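Local atomic coordinates of ORF10 (PDB entry 6RIW), a protein that forms the ketosynthase-chain length factor didomain of a polyunsaturated fatty acid synthase, the part that probably carries out its 3-oxoacyl-[acyl-carrier-protein] synthase chemistry. Residues 231-245 / 251-263. Sequence-based numbering, arbitrary orientation.
Sequences VNMGFSIFQAYPANN and DQNSQGLFAGEGA
Asn244 ND2 donates to Asn253 O over 3.0 Å, nearly straight (166° at the hydrogen) and in the plane of the acceptor carbonyl. The other end of this amide, OD1, accepts from Val246 N, which fixes the flip of the group. CG of Asn244 lies between its backbone N and carbonyl carbon (chi1 69°), and this brings the amide flat over that of Gln255, the two planes 16° apart. Gln255 OE1 also receives a weak, bent bond from Asn244 N. An alanine in place of Asn244 would probably leave Asn253 O without this donor and strip the Gln255 amide of its stacking partner.

Further along, Leu257 N donates to Ala240 O at 3.0 Å in a nearly straight bond, joining the backbones where Pro242 and Gly256 come nearest. A beta carbon on Gly256 would collide with Ala240 O and Pro242 N. A water bridges Gln255 O, to which it donates, and Ala243 N, from which it accepts; Pro242 CA makes a CA-H...O contact to the same Gln255 O.

Apolar contacts dominate nearer the helix. Leu257 CD1 sits over the centre of the Phe235 ring, 4.1 Å from its centroid and almost on the ring normal, a CH-pi contact; Ala259 CB approaches CE2 of that ring obliquely at 3.6 Å. Pro242 CD meets Phe258 CE1, also at 3.6 Å, and Tyr241 CD1 lies at the Phe258 ring edge. A second water joins Tyr241 OH to Ala259 N.

Gln239, with positive phi, closes helix 228-237 in a Schellman motif, and the loop after it packs on the run-in to strand 259-270: a helix-to-strand connection within the N-terminal part of the first of the chain's two ketosynthase-type, thiolase-like folds.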
loop_
_atom_site.group_PDB
_atom_site.type_symbol
_atom_site.label_atom_id
_atom_site.label_comp_id
_atom_site.label_asym_id
_atom_site.label_seq_id
_atom_site.Cartn_x
_atom_site.Cartn_y
_atom_site.Cartn_z
ATOM N N VAL A 231 9.437 8.699 -7.254
ATOM C CA VAL A 231 10.369 8.220 -6.234
ATOM C C VAL A 231 11.546 9.177 -6.082
ATOM O O VAL A 231 11.970 9.520 -4.964
ATOM C CB VAL A 231 10.857 6.807 -6.592
ATOM C CG1 VAL A 231 12.011 6.403 -5.679
ATOM C CG2 VAL A 231 9.694 5.818 -6.500
ATOM N N ASN A 232 12.128 9.581 -7.201
ATOM C CA ASN A 232 13.363 10.346 -7.124
ATOM C C ASN A 232 13.110 11.786 -6.697
ATOM O O ASN A 232 13.951 12.389 -6.020
ATOM C CB ASN A 232 14.083 10.286 -8.474
ATOM C CG ASN A 232 14.785 8.956 -8.698
ATOM O OD1 ASN A 232 14.334 7.894 -8.227
ATOM N ND2 ASN A 232 15.921 9.004 -9.391
ATOM N N MET A 233 11.973 12.362 -7.084
ATOM C CA MET A 233 11.594 13.656 -6.526
ATOM C C MET A 233 11.443 13.573 -5.014
ATOM O O MET A 233 11.837 14.496 -4.286
ATOM C CB MET A 233 10.294 14.157 -7.169
ATOM C CG MET A 233 10.447 14.579 -8.618
ATOM S SD MET A 233 11.574 15.990 -8.844
ATOM C CE MET A 233 11.678 16.039 -10.643
ATOM N N GLY A 234 10.897 12.461 -4.514
ATOM C CA GLY A 234 10.760 12.305 -3.075
ATOM C C GLY A 234 12.100 12.241 -2.362
ATOM O O GLY A 234 12.339 12.959 -1.386
ATOM N N PHE A 235 12.988 11.371 -2.821
ATOM C CA PHE A 235 14.280 11.284 -2.148
ATOM C C PHE A 235 15.102 12.557 -2.339
ATOM O O PHE A 235 15.967 12.862 -1.504
ATOM C CB PHE A 235 15.045 10.049 -2.635
ATOM C CG PHE A 235 14.547 8.762 -2.028
ATOM C CD1 PHE A 235 14.463 8.622 -0.645
ATOM C CD2 PHE A 235 14.116 7.721 -2.830
ATOM C CE1 PHE A 235 13.980 7.448 -0.071
ATOM C CE2 PHE A 235 13.630 6.546 -2.267
ATOM C CZ PHE A 235 13.566 6.405 -0.891
ATOM N N SER A 236 14.837 13.324 -3.400
ATOM C CA SER A 236 15.490 14.622 -3.516
ATOM C C SER A 236 14.968 15.606 -2.470
ATOM O O SER A 236 15.765 16.321 -1.850
ATOM C CB SER A 236 15.327 15.180 -4.929
ATOM O OG SER A 236 15.973 14.309 -5.839
ATOM N N ILE A 237 13.645 15.657 -2.239
ATOM C CA ILE A 237 13.150 16.612 -1.239
ATOM C C ILE A 237 13.519 16.157 0.170
ATOM O O ILE A 237 13.724 16.988 1.067
ATOM C CB ILE A 237 11.630 16.863 -1.380
ATOM C CG1 ILE A 237 11.194 18.042 -0.500
ATOM C CG2 ILE A 237 10.832 15.674 -1.009
ATOM C CD1 ILE A 237 11.669 19.409 -1.039
ATOM N N PHE A 238 13.626 14.850 0.393
ATOM C CA PHE A 238 14.145 14.330 1.655
ATOM C C PHE A 238 15.647 14.556 1.817
ATOM O O PHE A 238 16.176 14.289 2.903
ATOM C CB PHE A 238 13.864 12.829 1.766
ATOM C CG PHE A 238 12.391 12.472 1.821
ATOM C CD1 PHE A 238 11.437 13.424 2.152
ATOM C CD2 PHE A 238 11.978 11.180 1.565
ATOM C CE1 PHE A 238 10.084 13.094 2.220
ATOM C CE2 PHE A 238 10.626 10.835 1.631
ATOM C CZ PHE A 238 9.678 11.803 1.948
ATOM N N GLN A 239 16.340 15.006 0.764
ATOM C CA GLN A 239 17.809 15.125 0.755
ATOM C C GLN A 239 18.482 13.797 1.122
ATOM O O GLN A 239 19.484 13.756 1.848
ATOM C CB GLN A 239 18.277 16.242 1.689
ATOM C CG GLN A 239 17.840 17.640 1.291
ATOM C CD GLN A 239 18.294 18.670 2.316
ATOM O OE1 GLN A 239 19.417 18.606 2.823
ATOM N NE2 GLN A 239 17.409 19.604 2.650
ATOM N N ALA A 240 17.924 12.697 0.622
ATOM C CA ALA A 240 18.414 11.365 0.953
ATOM C C ALA A 240 19.522 10.881 0.028
ATOM O O ALA A 240 20.237 9.939 0.387
ATOM C CB ALA A 240 17.258 10.359 0.935
ATOM N N TYR A 241 19.682 11.491 -1.147
ATOM C CA TYR A 241 20.766 11.158 -2.061
ATOM C C TYR A 241 22.093 11.769 -1.587
ATOM O O TYR A 241 22.111 12.875 -1.042
ATOM C CB TYR A 241 20.445 11.674 -3.463
ATOM C CG TYR A 241 19.313 10.952 -4.176
ATOM C CD1 TYR A 241 19.377 9.594 -4.427
ATOM C CD2 TYR A 241 18.186 11.656 -4.632
ATOM C CE1 TYR A 241 18.340 8.935 -5.093
ATOM C CE2 TYR A 241 17.159 11.015 -5.303
ATOM C CZ TYR A 241 17.243 9.659 -5.532
ATOM O OH TYR A 241 16.235 9.004 -6.191
ATOM N N PRO A 242 23.221 11.087 -1.817
ATOM C CA PRO A 242 24.502 11.570 -1.262
ATOM C C PRO A 242 25.041 12.777 -2.026
ATOM O O PRO A 242 25.155 12.759 -3.252
ATOM C CB PRO A 242 25.434 10.357 -1.395
ATOM C CG PRO A 242 24.865 9.555 -2.528
ATOM C CD PRO A 242 23.356 9.767 -2.464
ATOM N N ALA A 243 25.398 13.827 -1.277
ATOM C CA ALA A 243 25.918 15.030 -1.914
ATOM C C ALA A 243 27.249 14.758 -2.603
ATOM O O ALA A 243 27.517 15.333 -3.663
ATOM C CB ALA A 243 26.050 16.160 -0.888
ATOM N N ASN A 244 28.072 13.859 -2.053
ATOM C CA ASN A 244 29.334 13.492 -2.687
ATOM C C ASN A 244 29.193 12.323 -3.666
ATOM O O ASN A 244 30.202 11.768 -4.108
ATOM C CB ASN A 244 30.386 13.178 -1.617
ATOM C CG ASN A 244 30.092 11.897 -0.857
ATOM O OD1 ASN A 244 29.026 11.291 -1.015
ATOM N ND2 ASN A 244 31.041 11.475 -0.026
ATOM N N ASN A 245 27.962 11.920 -3.983
ATOM C CA ASN A 245 27.676 10.816 -4.906
ATOM C C ASN A 245 28.245 9.478 -4.428
ATOM O O ASN A 245 28.436 8.560 -5.230
ATOM C CB ASN A 245 28.169 11.134 -6.325
ATOM C CG ASN A 245 27.351 10.438 -7.406
ATOM O OD1 ASN A 245 27.895 9.690 -8.219
ATOM N ND2 ASN A 245 26.041 10.682 -7.420
ATOM N N ASP A 251 30.130 2.441 5.082
ATOM C CA ASP A 251 31.368 3.170 4.824
ATOM C C ASP A 251 31.296 4.578 5.401
ATOM O O ASP A 251 30.274 5.256 5.289
ATOM C CB ASP A 251 31.666 3.230 3.321
ATOM C CG ASP A 251 33.078 3.750 3.026
ATOM O OD1 ASP A 251 33.277 4.984 3.081
ATOM O OD2 ASP A 251 33.978 2.925 2.748
ATOM N N GLN A 252 32.406 5.011 6.024
ATOM C CA GLN A 252 32.472 6.337 6.634
ATOM C C GLN A 252 32.147 7.453 5.646
ATOM O O GLN A 252 31.647 8.510 6.050
ATOM C CB GLN A 252 33.869 6.591 7.220
ATOM C CG GLN A 252 34.255 5.735 8.404
ATOM C CD GLN A 252 35.672 6.042 8.883
ATOM O OE1 GLN A 252 36.132 7.181 8.788
ATOM N NE2 GLN A 252 36.374 5.021 9.376
ATOM N N ASN A 253 32.434 7.257 4.363
ATOM C CA ASN A 253 32.289 8.327 3.379
ATOM C C ASN A 253 30.910 8.361 2.721
ATOM O O ASN A 253 30.636 9.284 1.943
ATOM C CB ASN A 253 33.364 8.199 2.285
ATOM C CG ASN A 253 34.777 8.167 2.850
ATOM O OD1 ASN A 253 35.307 9.192 3.282
ATOM N ND2 ASN A 253 35.397 6.981 2.847
ATOM N N SER A 254 30.058 7.375 3.005
ATOM C CA SER A 254 28.710 7.350 2.447
ATOM C C SER A 254 27.910 8.548 2.934
ATOM O O SER A 254 27.903 8.866 4.127
ATOM C CB SER A 254 27.993 6.056 2.851
ATOM O OG SER A 254 26.789 5.882 2.100
ATOM N N GLN A 255 27.211 9.213 2.015
ATOM C CA GLN A 255 26.382 10.342 2.418
ATOM C C GLN A 255 24.898 10.166 2.107
ATOM O O GLN A 255 24.137 11.128 2.238
ATOM C CB GLN A 255 26.910 11.628 1.784
ATOM C CG GLN A 255 28.236 12.043 2.391
ATOM C CD GLN A 255 28.692 13.405 1.933
ATOM O OE1 GLN A 255 28.144 13.971 0.980
ATOM N NE2 GLN A 255 29.711 13.943 2.604
ATOM N N GLY A 256 24.461 8.970 1.732
ATOM C CA GLY A 256 23.078 8.793 1.343
ATOM C C GLY A 256 22.877 7.456 0.664
ATOM O O GLY A 256 23.766 6.598 0.645
ATOM N N LEU A 257 21.678 7.297 0.110
ATOM C CA LEU A 257 21.296 6.072 -0.573
ATOM C C LEU A 257 20.984 6.356 -2.038
ATOM O O LEU A 257 20.762 7.503 -2.448
ATOM C CB LEU A 257 20.064 5.414 0.104
ATOM C CG LEU A 257 18.773 6.250 0.219
ATOM C CD1 LEU A 257 17.925 6.268 -1.071
ATOM C CD2 LEU A 257 17.920 5.716 1.369
ATOM N N PHE A 258 20.975 5.282 -2.821
ATOM C CA PHE A 258 20.315 5.237 -4.120
ATOM C C PHE A 258 19.127 4.284 -4.003
ATOM O O PHE A 258 19.220 3.246 -3.338
ATOM C CB PHE A 258 21.241 4.727 -5.229
ATOM C CG PHE A 258 22.468 5.571 -5.463
ATOM C CD1 PHE A 258 22.461 6.942 -5.234
ATOM C CD2 PHE A 258 23.630 4.978 -5.939
ATOM C CE1 PHE A 258 23.609 7.720 -5.475
ATOM C CE2 PHE A 258 24.780 5.740 -6.191
ATOM C CZ PHE A 258 24.773 7.104 -5.947
ATOM N N ALA A 259 18.013 4.650 -4.626
ATOM C CA ALA A 259 16.803 3.835 -4.594
ATOM C C ALA A 259 16.814 2.822 -5.740
ATOM O O ALA A 259 17.722 2.800 -6.571
ATOM C CB ALA A 259 15.568 4.723 -4.653
ATOM N N GLY A 260 15.795 1.963 -5.794
ATOM C CA GLY A 260 15.806 0.864 -6.742
ATOM C C GLY A 260 14.415 0.283 -6.904
ATOM O O GLY A 260 13.459 0.700 -6.246
ATOM N N GLU A 261 14.316 -0.694 -7.798
ATOM C CA GLU A 261 13.046 -1.308 -8.139
ATOM C C GLU A 261 13.277 -2.796 -8.374
ATOM O O GLU A 261 14.417 -3.253 -8.506
ATOM C CB GLU A 261 12.433 -0.632 -9.378
ATOM C CG GLU A 261 13.417 -0.530 -10.521
ATOM C CD GLU A 261 12.826 0.107 -11.781
ATOM O OE1 GLU A 261 11.886 0.934 -11.672
ATOM O OE2 GLU A 261 13.303 -0.234 -12.896
ATOM N N GLY A 262 12.190 -3.557 -8.400
ATOM C CA GLY A 262 12.268 -4.975 -8.679
ATOM C C GLY A 262 11.221 -5.724 -7.878
ATOM O O GLY A 262 10.293 -5.126 -7.337
ATOM N N ALA A 263 11.407 -7.049 -7.791
ATOM C CA ALA A 263 10.413 -7.913 -7.167
ATOM C C ALA A 263 11.075 -9.200 -6.702
ATOM O O ALA A 263 12.117 -9.603 -7.220
ATOM C CB ALA A 263 9.260 -8.243 -8.127
HETATM O O HOH W 1 17.384 6.426 -7.018
HETATM O O HOH W 2 24.277 14.113 1.393
#